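Local coordinates for protein glutathione S-transferase 1 (PDB 4Q5F) that catalyses the conjugation of reduced glutathione to a wide range of hydrophobic electrophiles and can also act as a glutathione peroxidase, at residues F118-G123 with E130-E135; P56-P59 with P64-E67; K150-S155 with L191-Y196. All coordinates share one frame; numbering follows the deposited sequence.

Interaction 1. Residues F118-G123 with E130-E135; sequences FRVLAG and EKVLKE
Val132 and Leu133, neighbours near the start of the long helix 129-155, meet Val120 and Leu121 of the short helix 118-122. The chain reverses through the loop between the two helices, whose local axes pass 10.0 Å apart at 130°, a wide crossing between perpendicular and antiparallel. Ahead of the contact, the backbone amide of Lys131 is held by the carboxylate of Asp128. Val132 comes next and points toward the other helix, dividing its two methyls between two partners. With CG1 anti to the backbone N (chi1 164°), that branch lies against the end of Leu121: Val132 CG1 is 3.8 Å from Leu121 CD2 and 4.0 Å from Leu121 CD1, so it rests over the fork of the leucine. The other branch makes a looser touch, Val132 CG2 standing 4.2 Å from Val120 CG1. Val132 also packs on Cys117, and a bound glutathione comes within about 4 Å of its side chain. Leu133 leaves its backbone alongside the first helix, and chi1 -70° bends the branched end in toward it. There Leu133 CD2 meets Leu121 CD2 at 3.6 Å, the closest approach of the pair of segments. Leu121 CD2 therefore touches both Val132 CG1 and Leu133 CD2, in directions about a right angle apart, and Ile183 also touches Leu133. At the far end of the short helix, Gly123 takes a positive phi and turns the chain out of helical geometry; the loop beyond is tied back by a salt bridge from Arg119 to Glu125. Chemically the contact is wholly aliphatic, four branched side chains meeting through methyls. Its hold comes from shape and the exclusion of water, with Leu121 and Val132 buried at its heart, and carries no directional bond between the helices.

Interaction 2. Residues P56-P59 with P64-E67; sequences PKTP and PLLE
Leu65 reaches out from strand 65-68 and sets its two methyls against two consecutive residues of the loop, Thr58 and Pro59. The approach differs on the two branches. Toward Thr58 the leucine runs at about a right angle, so that Leu65 CD1 lies 3.6 Å from Thr58 CG2 and 4.0 Å from Thr58 CB. On the other branch, Leu65 CD2 meets the ring corner Pro59 CD at 3.7 Å and touches Pro59 CG more loosely, at 4.2 Å. A chi1 of -61° sets CG of Leu65 anti to the carbonyl carbon, and from there CD1 goes to Thr58 and CD2 to Pro59. The threonine shows its two sides to different partners. A chi1 of 67° puts OG1 between the backbone N and the carbonyl carbon, where it hydrogen-bonds to Lys55 O and, weakly, to Gly61 N, while CG2 swings to the leucine. The hydroxyl thus binds the loop to itself and the methyl binds it to the sheet. Ala74 of the edge strand 71-74 is touched by both Leu65 and Pro59, extending the apolar patch, and Leu65 is held in the sheet by backbone bonding to Thr19 of strand 16-21. Pro64, just ahead, follows a cis peptide bond and touches the bound glutathione, the cis-proline position characteristic of the thioredoxin-like domain of glutathione transferases. The loop also meets the second subunit, whose Lys150 NZ donates a hydrogen bond to Thr58 O. The chemistry is split accordingly: only carbon atoms meet between the two segments, in a buried place, while Thr58 OG1 is held by Lys55 O and the carbonyl oxygen by Lys150 of the second subunit. The contact is consistent with an apolar seating, on the sheet, of the loop that leads to Gly61 and Gln62.

Interaction 3. Residues K150-S155 with L191-Y196; sequences KFLAKS and LQLKKY
Leu152 carries its CG anti to the backbone N (chi1 176°), and Tyr196 does the same (chi1 167°), sending the two side chains toward each other from helices 129-155 and 191-201. They cross at a slant, and the leucine's methyls share the work. Leu152 CD1 sits over one face of the tyrosine ring, 4.1 Å from Tyr196 CD1. Leu152 CD2 goes deeper, to the base of that side chain, 3.6 Å from Tyr196 CB, and lies 3.4 Å from the carbonyl oxygen Gln192 O, which is engaged by Tyr196 N within the helix. Leu193 makes a looser contact, its CD2 4.2 Å from Leu152 CD2. Leu152 thus carries the contact, touching Gln192, Leu193 and Tyr196. Met160 touches both Leu152 and Tyr196, and the phenol OH is hydrogen-bonded to Asp169 of helix 167-182, which fixes the far end of the ring. Glu149 adds weak hydrogen bonds to the amides of Gln192 and Leu193. The local axes pass 10.3 Å apart at 67°, a steep crossing of two helices in the all-helical C-terminal domain of the glutathione transferase fold.

Overall arrangement
Interactions 1 and 3 both use helix 129-155, near its start and toward its C-terminal part, with centres 26 Å apart; each joins it to another helix of the C-terminal domain. Interaction 2 belongs to the thioredoxin-like N-terminal domain, on the opposite side of the chain's centre from interaction 3. Interactions 2 and 3 are buried, whereas interaction 1 is only partly so. None has a hydrogen bond between its segments; aliphatic groups meet in interactions 1 and 2, while interaction 3 brings in an aromatic face and also sets a methyl against a backbone carbonyl. Interaction 2 alone includes a residue of the glutathione pocket, Pro64. Across the dimer, 150-155 of one subunit meets 56-59 of the other.

Interaction 1. Residues F118-G123 with E130-E135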
ATOM      1  N   PHE B 118      -2.037  16.480   9.081  1.00 40.04           N
ATOM      2  CA  PHE B 118      -3.478  16.699   9.073  1.00 38.32           C
ATOM      3  C   PHE B 118      -3.966  17.473  10.296  1.00 34.45           C
ATOM      4  O   PHE B 118      -4.773  18.398  10.177  1.00 27.13           O
ATOM      5  CB  PHE B 118      -4.214  15.362   9.007  1.00 35.99           C
ATOM      6  CG  PHE B 118      -5.637  15.440   9.470  1.00 35.73           C
ATOM      7  CD1 PHE B 118      -6.618  15.968   8.649  1.00 37.58           C
ATOM      8  CD2 PHE B 118      -5.994  14.999  10.733  1.00 36.62           C
ATOM      9  CE1 PHE B 118      -7.926  16.049   9.077  1.00 32.49           C
ATOM     10  CE2 PHE B 118      -7.299  15.079  11.164  1.00 39.91           C
ATOM     11  CZ  PHE B 118      -8.264  15.605  10.334  1.00 40.97           C
ATOM     12  N   ARG B 119      -3.481  17.086  11.470  1.00 31.03           N
ATOM     13  CA  ARG B 119      -4.001  17.624  12.722  1.00 34.78           C
ATOM     14  C   ARG B 119      -3.594  19.075  12.955  1.00 32.71           C
ATOM     15  O   ARG B 119      -4.378  19.865  13.480  1.00 33.51           O
ATOM     16  CB  ARG B 119      -3.565  16.747  13.895  1.00 33.18           C
ATOM     17  CG  ARG B 119      -4.259  15.396  13.919  1.00 29.28           C
ATOM     18  CD  ARG B 119      -3.652  14.456  14.945  1.00 30.28           C
ATOM     19  NE  ARG B 119      -3.677  15.015  16.295  1.00 39.84           N
ATOM     20  CZ  ARG B 119      -4.773  15.133  17.037  1.00 44.73           C
ATOM     21  NH1 ARG B 119      -5.949  14.748  16.562  1.00 34.64           N
ATOM     22  NH2 ARG B 119      -4.695  15.650  18.256  1.00 44.62           N
ATOM     23  N   VAL B 120      -2.372  19.426  12.572  1.00 30.05           N
ATOM     24  CA  VAL B 120      -1.935  20.816  12.634  1.00 32.73           C
ATOM     25  C   VAL B 120      -2.806  21.643  11.693  1.00 30.75           C
ATOM     26  O   VAL B 120      -3.160  22.781  11.998  1.00 42.62           O
ATOM     27  CB  VAL B 120      -0.441  20.960  12.254  1.00 30.10           C
ATOM     28  CG1 VAL B 120      -0.021  22.427  12.169  1.00 28.85           C
ATOM     29  CG2 VAL B 120       0.433  20.224  13.259  1.00 23.33           C
ATOM     30  N   LEU B 121      -3.165  21.056  10.557  1.00 30.14           N
ATOM     31  CA  LEU B 121      -3.985  21.747   9.568  1.00 32.71           C
ATOM     32  C   LEU B 121      -5.448  21.807   9.991  1.00 32.88           C
ATOM     33  O   LEU B 121      -6.143  22.775   9.689  1.00 29.95           O
ATOM     34  CB  LEU B 121      -3.855  21.071   8.202  1.00 28.72           C
ATOM     35  CG  LEU B 121      -2.530  21.305   7.475  1.00 34.17           C
ATOM     36  CD1 LEU B 121      -2.461  20.457   6.215  1.00 26.16           C
ATOM     37  CD2 LEU B 121      -2.343  22.780   7.132  1.00 32.92           C
ATOM     38  N   ALA B 122      -5.914  20.775  10.689  1.00 32.90           N
ATOM     39  CA  ALA B 122      -7.277  20.767  11.206  1.00 28.31           C
ATOM     40  C   ALA B 122      -7.379  21.645  12.451  1.00 32.88           C
ATOM     41  O   ALA B 122      -8.475  22.020  12.868  1.00 31.84           O
ATOM     42  CB  ALA B 122      -7.716  19.351  11.520  1.00 29.81           C
ATOM     43  N   GLY B 123      -6.230  21.967  13.040  1.00 33.48           N
ATOM     44  CA  GLY B 123      -6.175  22.829  14.207  1.00 32.13           C
ATOM     45  C   GLY B 123      -6.150  22.064  15.518  1.00 33.45           C
ATOM     46  O   GLY B 123      -6.115  22.665  16.591  1.00 36.22           O
ATOM     47  N   GLU B 130       0.266  28.067   8.231  1.00 40.42           N
ATOM     48  CA  GLU B 130       0.791  28.747   7.051  1.00 35.11           C
ATOM     49  C   GLU B 130       2.102  28.124   6.579  1.00 34.87           C
ATOM     50  O   GLU B 130       2.320  27.958   5.379  1.00 39.95           O
ATOM     51  CB  GLU B 130       1.001  30.234   7.344  1.00 39.62           C
ATOM     52  N   LYS B 131       2.970  27.783   7.525  1.00 34.45           N
ATOM     53  CA  LYS B 131       4.237  27.135   7.204  1.00 34.82           C
ATOM     54  C   LYS B 131       3.992  25.789   6.532  1.00 42.83           C
ATOM     55  O   LYS B 131       4.496  25.530   5.437  1.00 44.64           O
ATOM     56  CB  LYS B 131       5.069  26.928   8.473  1.00 44.58           C
ATOM     57  CG  LYS B 131       6.389  26.192   8.250  1.00 49.85           C
ATOM     58  CD  LYS B 131       6.965  25.658   9.553  1.00 43.37           C
ATOM     59  CE  LYS B 131       7.953  24.525   9.302  1.00 56.88           C
ATOM     60  NZ  LYS B 131       7.301  23.328   8.694  1.00 53.03           N
ATOM     61  N   VAL B 132       3.224  24.936   7.205  1.00 44.02           N
ATOM     62  CA  VAL B 132       2.934  23.588   6.723  1.00 34.92           C
ATOM     63  C   VAL B 132       2.371  23.613   5.301  1.00 35.58           C
ATOM     64  O   VAL B 132       2.751  22.791   4.467  1.00 35.31           O
ATOM     65  CB  VAL B 132       1.969  22.854   7.704  1.00 41.73           C
ATOM     66  CG1 VAL B 132       1.315  21.598   7.075  1.00 36.46           C
ATOM     67  CG2 VAL B 132       2.712  22.509   8.999  1.00 34.96           C
ATOM     68  N   LEU B 133       1.480  24.559   5.020  1.00 35.26           N
ATOM     69  CA  LEU B 133       0.899  24.661   3.687  1.00 34.98           C
ATOM     70  C   LEU B 133       1.979  24.883   2.630  1.00 41.21           C
ATOM     71  O   LEU B 133       2.007  24.200   1.608  1.00 38.43           O
ATOM     72  CB  LEU B 133      -0.134  25.788   3.621  1.00 35.67           C
ATOM     73  CG  LEU B 133      -1.454  25.578   4.368  1.00 39.12           C
ATOM     74  CD1 LEU B 133      -2.359  26.781   4.164  1.00 28.84           C
ATOM     75  CD2 LEU B 133      -2.161  24.300   3.928  1.00 30.46           C
ATOM     76  N   LYS B 134       2.873  25.830   2.892  1.00 38.26           N
ATOM     77  CA  LYS B 134       3.891  26.208   1.920  1.00 37.33           C
ATOM     78  C   LYS B 134       5.035  25.197   1.847  1.00 39.67           C
ATOM     79  O   LYS B 134       5.612  24.988   0.779  1.00 45.34           O
ATOM     80  CB  LYS B 134       4.449  27.596   2.251  1.00 44.58           C
ATOM     81  N   GLU B 135       5.350  24.568   2.976  1.00 38.52           N
ATOM     82  CA  GLU B 135       6.521  23.696   3.071  1.00 44.03           C
ATOM     83  C   GLU B 135       6.217  22.199   2.944  1.00 46.20           C
ATOM     84  O   GLU B 135       7.139  21.400   2.772  1.00 53.71           O
ATOM     85  CB  GLU B 135       7.263  23.958   4.387  1.00 46.25           C
ATOM     86  CG  GLU B 135       8.065  25.256   4.402  1.00 46.61           C
ATOM     87  CD  GLU B 135       9.256  25.224   3.457  1.00 71.27           C
ATOM     88  OE1 GLU B 135       9.849  24.140   3.274  1.00 70.57           O
ATOM     89  OE2 GLU B 135       9.599  26.286   2.894  1.00 75.28           O
TER

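Interaction 2. Residues P56-P59 with P64-E67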
ATOM      1  N   PRO B  56      -6.272  -4.563  21.824  1.00 34.21           N
ATOM      2  CA  PRO B  56      -5.368  -5.713  21.941  1.00 27.04           C
ATOM      3  C   PRO B  56      -5.888  -6.982  21.261  1.00 28.81           C
ATOM      4  O   PRO B  56      -5.104  -7.899  21.017  1.00 33.12           O
ATOM      5  CB  PRO B  56      -5.261  -5.924  23.455  1.00 21.27           C
ATOM      6  CG  PRO B  56      -6.491  -5.313  24.014  1.00 32.35           C
ATOM      7  CD  PRO B  56      -6.804  -4.147  23.134  1.00 31.50           C
ATOM      8  N   LYS B  57      -7.181  -7.030  20.957  1.00 29.66           N
ATOM      9  CA  LYS B  57      -7.765  -8.201  20.305  1.00 22.91           C
ATOM     10  C   LYS B  57      -7.627  -8.135  18.785  1.00 24.87           C
ATOM     11  O   LYS B  57      -7.899  -9.115  18.094  1.00 32.11           O
ATOM     12  CB  LYS B  57      -9.249  -8.334  20.653  1.00 31.02           C
ATOM     13  CG  LYS B  57      -9.564  -8.421  22.134  1.00 34.48           C
ATOM     14  CD  LYS B  57     -11.070  -8.475  22.339  1.00 32.76           C
ATOM     15  CE  LYS B  57     -11.455  -8.386  23.803  1.00 53.42           C
ATOM     16  NZ  LYS B  57     -12.929  -8.234  23.958  1.00 53.27           N
ATOM     17  N   THR B  58      -7.218  -6.982  18.265  1.00 21.46           N
ATOM     18  CA  THR B  58      -7.120  -6.797  16.819  1.00 21.38           C
ATOM     19  C   THR B  58      -5.783  -7.326  16.310  1.00 23.52           C
ATOM     20  O   THR B  58      -4.841  -7.477  17.088  1.00 26.72           O
ATOM     21  CB  THR B  58      -7.268  -5.316  16.419  1.00 21.51           C
ATOM     22  OG1 THR B  58      -6.144  -4.570  16.901  1.00 22.40           O
ATOM     23  CG2 THR B  58      -8.550  -4.728  16.990  1.00 23.05           C
ATOM     24  N   PRO B  59      -5.695  -7.611  15.000  1.00 22.20           N
ATOM     25  CA  PRO B  59      -4.465  -8.177  14.432  1.00 22.48           C
ATOM     26  C   PRO B  59      -3.239  -7.283  14.613  1.00 20.15           C
ATOM     27  O   PRO B  59      -2.186  -7.777  15.020  1.00 26.57           O
ATOM     28  CB  PRO B  59      -4.801  -8.320  12.941  1.00 19.62           C
ATOM     29  CG  PRO B  59      -6.286  -8.383  12.889  1.00 16.94           C
ATOM     30  CD  PRO B  59      -6.759  -7.488  13.988  1.00 15.45           C
ATOM     31  N   PRO B  64      -9.308   0.305  10.290  1.00 20.41           N
ATOM     32  CA  PRO B  64     -10.515  -0.519  10.149  1.00 16.67           C
ATOM     33  C   PRO B  64     -10.263  -2.022  10.135  1.00 20.02           C
ATOM     34  O   PRO B  64      -9.153  -2.474   9.847  1.00 19.59           O
ATOM     35  CB  PRO B  64     -11.066  -0.087   8.789  1.00 16.89           C
ATOM     36  CG  PRO B  64      -9.869   0.324   8.024  1.00 17.69           C
ATOM     37  CD  PRO B  64      -8.959   0.972   9.023  1.00 17.59           C
ATOM     38  N   LEU B  65     -11.311  -2.779  10.451  1.00 13.56           N
ATOM     39  CA  LEU B  65     -11.316  -4.225  10.292  1.00 14.82           C
ATOM     40  C   LEU B  65     -12.571  -4.633   9.539  1.00 19.77           C
ATOM     41  O   LEU B  65     -13.631  -4.029   9.714  1.00 18.98           O
ATOM     42  CB  LEU B  65     -11.314  -4.927  11.647  1.00 15.16           C
ATOM     43  CG  LEU B  65     -10.133  -4.669  12.576  1.00 18.64           C
ATOM     44  CD1 LEU B  65     -10.418  -5.282  13.932  1.00 21.92           C
ATOM     45  CD2 LEU B  65      -8.848  -5.230  11.991  1.00 12.68           C
ATOM     46  N   LEU B  66     -12.442  -5.661   8.707  1.00 17.21           N
ATOM     47  CA  LEU B  66     -13.581  -6.248   8.020  1.00 17.02           C
ATOM     48  C   LEU B  66     -13.797  -7.661   8.529  1.00 20.43           C
ATOM     49  O   LEU B  66     -12.874  -8.477   8.528  1.00 17.86           O
ATOM     50  CB  LEU B  66     -13.346  -6.283   6.510  1.00 16.63           C
ATOM     51  CG  LEU B  66     -14.390  -7.060   5.705  1.00 20.26           C
ATOM     52  CD1 LEU B  66     -15.735  -6.344   5.715  1.00 20.55           C
ATOM     53  CD2 LEU B  66     -13.894  -7.279   4.292  1.00 18.81           C
ATOM     54  N   GLU B  67     -15.020  -7.944   8.965  1.00 26.59           N
ATOM     55  CA  GLU B  67     -15.397  -9.294   9.355  1.00 23.45           C
ATOM     56  C   GLU B  67     -16.242  -9.931   8.260  1.00 22.29           C
ATOM     57  O   GLU B  67     -17.270  -9.383   7.858  1.00 23.50           O
ATOM     58  CB  GLU B  67     -16.146  -9.285  10.686  1.00 23.02           C
ATOM     59  CG  GLU B  67     -15.278  -9.696  11.864  1.00 36.49           C
ATOM     60  CD  GLU B  67     -15.936  -9.425  13.201  1.00 49.32           C
ATOM     61  OE1 GLU B  67     -16.348 -10.396  13.871  1.00 54.04           O
ATOM     62  OE2 GLU B  67     -16.033  -8.241  13.584  1.00 56.16           O
TER

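Interaction 3. Residues K150-S155 with L191-Y196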
ATOM      1  N   LYS B 150      -2.615  13.046 -15.053  1.00 27.00           N
ATOM      2  CA  LYS B 150      -1.975  12.433 -16.213  1.00 27.90           C
ATOM      3  C   LYS B 150      -2.534  11.035 -16.440  1.00 36.04           C
ATOM      4  O   LYS B 150      -2.931  10.680 -17.550  1.00 42.26           O
ATOM      5  CB  LYS B 150      -0.461  12.355 -15.998  1.00 27.44           C
ATOM      6  CG  LYS B 150       0.262  11.376 -16.921  1.00 33.75           C
ATOM      7  CD  LYS B 150       1.771  11.441 -16.737  1.00 35.11           C
ATOM      8  CE  LYS B 150       2.470  10.342 -17.522  1.00 40.20           C
ATOM      9  NZ  LYS B 150       3.943  10.550 -17.589  1.00 34.81           N
ATOM     10  N   PHE B 151      -2.549  10.248 -15.371  1.00 33.85           N
ATOM     11  CA  PHE B 151      -3.045   8.879 -15.408  1.00 27.10           C
ATOM     12  C   PHE B 151      -4.504   8.854 -15.844  1.00 30.57           C
ATOM     13  O   PHE B 151      -4.917   8.005 -16.634  1.00 33.56           O
ATOM     14  CB  PHE B 151      -2.915   8.257 -14.019  1.00 21.39           C
ATOM     15  CG  PHE B 151      -3.041   6.761 -14.005  1.00 19.79           C
ATOM     16  CD1 PHE B 151      -4.282   6.155 -13.925  1.00 22.43           C
ATOM     17  CD2 PHE B 151      -1.913   5.961 -14.058  1.00 25.59           C
ATOM     18  CE1 PHE B 151      -4.395   4.778 -13.905  1.00 21.33           C
ATOM     19  CE2 PHE B 151      -2.020   4.585 -14.036  1.00 24.06           C
ATOM     20  CZ  PHE B 151      -3.261   3.993 -13.960  1.00 18.22           C
ATOM     21  N   LEU B 152      -5.278   9.795 -15.317  1.00 31.29           N
ATOM     22  CA  LEU B 152      -6.694   9.904 -15.634  1.00 34.94           C
ATOM     23  C   LEU B 152      -6.906  10.181 -17.118  1.00 37.99           C
ATOM     24  O   LEU B 152      -7.940   9.825 -17.685  1.00 36.72           O
ATOM     25  CB  LEU B 152      -7.327  11.020 -14.801  1.00 25.71           C
ATOM     26  CG  LEU B 152      -8.798  11.339 -15.071  1.00 32.00           C
ATOM     27  CD1 LEU B 152      -9.674  10.109 -14.877  1.00 26.92           C
ATOM     28  CD2 LEU B 152      -9.256  12.471 -14.166  1.00 25.78           C
ATOM     29  N   ALA B 153      -5.919  10.818 -17.743  1.00 38.44           N
ATOM     30  CA  ALA B 153      -6.015  11.190 -19.150  1.00 35.21           C
ATOM     31  C   ALA B 153      -5.673  10.023 -20.074  1.00 41.15           C
ATOM     32  O   ALA B 153      -6.024  10.050 -21.253  1.00 53.38           O
ATOM     33  CB  ALA B 153      -5.116  12.379 -19.444  1.00 35.06           C
ATOM     34  N   LYS B 154      -4.981   9.013 -19.548  1.00 41.16           N
ATOM     35  CA  LYS B 154      -4.743   7.789 -20.310  1.00 47.14           C
ATOM     36  C   LYS B 154      -6.081   7.259 -20.777  1.00 46.79           C
ATOM     37  O   LYS B 154      -6.271   6.929 -21.946  1.00 48.44           O
ATOM     38  CB  LYS B 154      -4.129   6.682 -19.450  1.00 50.26           C
ATOM     39  CG  LYS B 154      -2.835   6.983 -18.725  1.00 48.31           C
ATOM     40  CD  LYS B 154      -2.550   5.876 -17.697  1.00 39.52           C
ATOM     41  CE  LYS B 154      -2.444   4.487 -18.344  1.00 46.19           C
ATOM     42  NZ  LYS B 154      -2.428   3.378 -17.345  1.00 35.25           N
ATOM     43  N   SER B 155      -7.004   7.180 -19.825  1.00 59.16           N
ATOM     44  CA  SER B 155      -8.268   6.495 -20.015  1.00 54.88           C
ATOM     45  C   SER B 155      -9.093   7.134 -21.120  1.00 54.74           C
ATOM     46  O   SER B 155      -9.482   6.467 -22.077  1.00 50.34           O
ATOM     47  CB  SER B 155      -9.059   6.491 -18.701  1.00 36.02           C
ATOM     48  OG  SER B 155      -9.700   7.737 -18.477  1.00 24.78           O
ATOM     49  N   LEU B 191      -8.876  20.926 -13.285  1.00 43.43           N
ATOM     50  CA  LEU B 191     -10.304  20.745 -13.509  1.00 45.39           C
ATOM     51  C   LEU B 191     -10.654  19.314 -13.902  1.00 38.86           C
ATOM     52  O   LEU B 191     -11.757  18.844 -13.625  1.00 38.86           O
ATOM     53  CB  LEU B 191     -10.830  21.748 -14.550  1.00 32.58           C
ATOM     54  CG  LEU B 191     -10.437  21.703 -16.030  1.00 37.52           C
ATOM     55  CD1 LEU B 191     -11.170  20.624 -16.770  1.00 41.26           C
ATOM     56  CD2 LEU B 191     -10.776  23.024 -16.678  1.00 49.18           C
ATOM     57  N   GLN B 192      -9.720  18.624 -14.550  1.00 38.63           N
ATOM     58  CA  GLN B 192      -9.954  17.240 -14.951  1.00 39.55           C
ATOM     59  C   GLN B 192     -10.164  16.361 -13.720  1.00 37.64           C
ATOM     60  O   GLN B 192     -10.929  15.397 -13.761  1.00 36.11           O
ATOM     61  CB  GLN B 192      -8.801  16.702 -15.804  1.00 36.92           C
ATOM     62  CG  GLN B 192      -8.669  17.362 -17.170  1.00 52.70           C
ATOM     63  CD  GLN B 192      -9.888  17.140 -18.046  1.00 67.23           C
ATOM     64  OE1 GLN B 192     -10.626  16.170 -17.871  1.00 66.61           O
ATOM     65  NE2 GLN B 192     -10.107  18.044 -18.994  1.00 72.75           N
ATOM     66  N   LEU B 193      -9.489  16.702 -12.626  1.00 37.30           N
ATOM     67  CA  LEU B 193      -9.718  16.027 -11.355  1.00 35.21           C
ATOM     68  C   LEU B 193     -11.021  16.510 -10.727  1.00 38.09           C
ATOM     69  O   LEU B 193     -11.762  15.724 -10.138  1.00 38.25           O
ATOM     70  CB  LEU B 193      -8.558  16.271 -10.387  1.00 35.02           C
ATOM     71  CG  LEU B 193      -7.245  15.517 -10.610  1.00 37.76           C
ATOM     72  CD1 LEU B 193      -6.298  15.806  -9.457  1.00 33.32           C
ATOM     73  CD2 LEU B 193      -7.461  14.015 -10.751  1.00 30.84           C
ATOM     74  N   LYS B 194     -11.293  17.806 -10.846  1.00 35.21           N
ATOM     75  CA  LYS B 194     -12.521  18.378 -10.301  1.00 32.38           C
ATOM     76  C   LYS B 194     -13.755  17.732 -10.926  1.00 32.96           C
ATOM     77  O   LYS B 194     -14.713  17.405 -10.225  1.00 29.32           O
ATOM     78  CB  LYS B 194     -12.547  19.892 -10.512  1.00 34.91           C
ATOM     79  CG  LYS B 194     -11.951  20.685  -9.355  1.00 42.28           C
ATOM     80  CD  LYS B 194     -11.177  21.913  -9.822  1.00 41.41           C
ATOM     81  CE  LYS B 194     -12.087  22.982 -10.405  1.00 34.02           C
ATOM     82  NZ  LYS B 194     -11.338  24.239 -10.699  1.00 42.44           N
ATOM     83  N   LYS B 195     -13.731  17.546 -12.242  1.00 32.57           N
ATOM     84  CA  LYS B 195     -14.822  16.874 -12.939  1.00 36.43           C
ATOM     85  C   LYS B 195     -14.911  15.422 -12.487  1.00 35.65           C
ATOM     86  O   LYS B 195     -15.991  14.910 -12.191  1.00 40.53           O
ATOM     87  CB  LYS B 195     -14.609  16.920 -14.454  1.00 39.33           C
ATOM     88  CG  LYS B 195     -14.824  18.285 -15.085  1.00 42.01           C
ATOM     89  CD  LYS B 195     -14.952  18.186 -16.604  1.00 53.41           C
ATOM     90  CE  LYS B 195     -13.594  18.249 -17.286  1.00 65.32           C
ATOM     91  NZ  LYS B 195     -13.639  17.943 -18.745  1.00 57.22           N
ATOM     92  N   TYR B 196     -13.753  14.770 -12.452  1.00 34.08           N
ATOM     93  CA  TYR B 196     -13.625  13.377 -12.034  1.00 24.77           C
ATOM     94  C   TYR B 196     -14.251  13.139 -10.662  1.00 27.81           C
ATOM     95  O   TYR B 196     -14.957  12.152 -10.453  1.00 24.34           O
ATOM     96  CB  TYR B 196     -12.141  13.009 -12.032  1.00 26.08           C
ATOM     97  CG  TYR B 196     -11.770  11.719 -11.339  1.00 31.66           C
ATOM     98  CD1 TYR B 196     -12.322  10.507 -11.730  1.00 22.67           C
ATOM     99  CD2 TYR B 196     -10.829  11.712 -10.317  1.00 21.71           C
ATOM    100  CE1 TYR B 196     -11.964   9.328 -11.104  1.00 23.91           C
ATOM    101  CE2 TYR B 196     -10.466  10.541  -9.688  1.00 20.94           C
ATOM    102  CZ  TYR B 196     -11.034   9.353 -10.086  1.00 25.33           C
ATOM    103  OH  TYR B 196     -10.668   8.187  -9.460  1.00 22.28           O
TER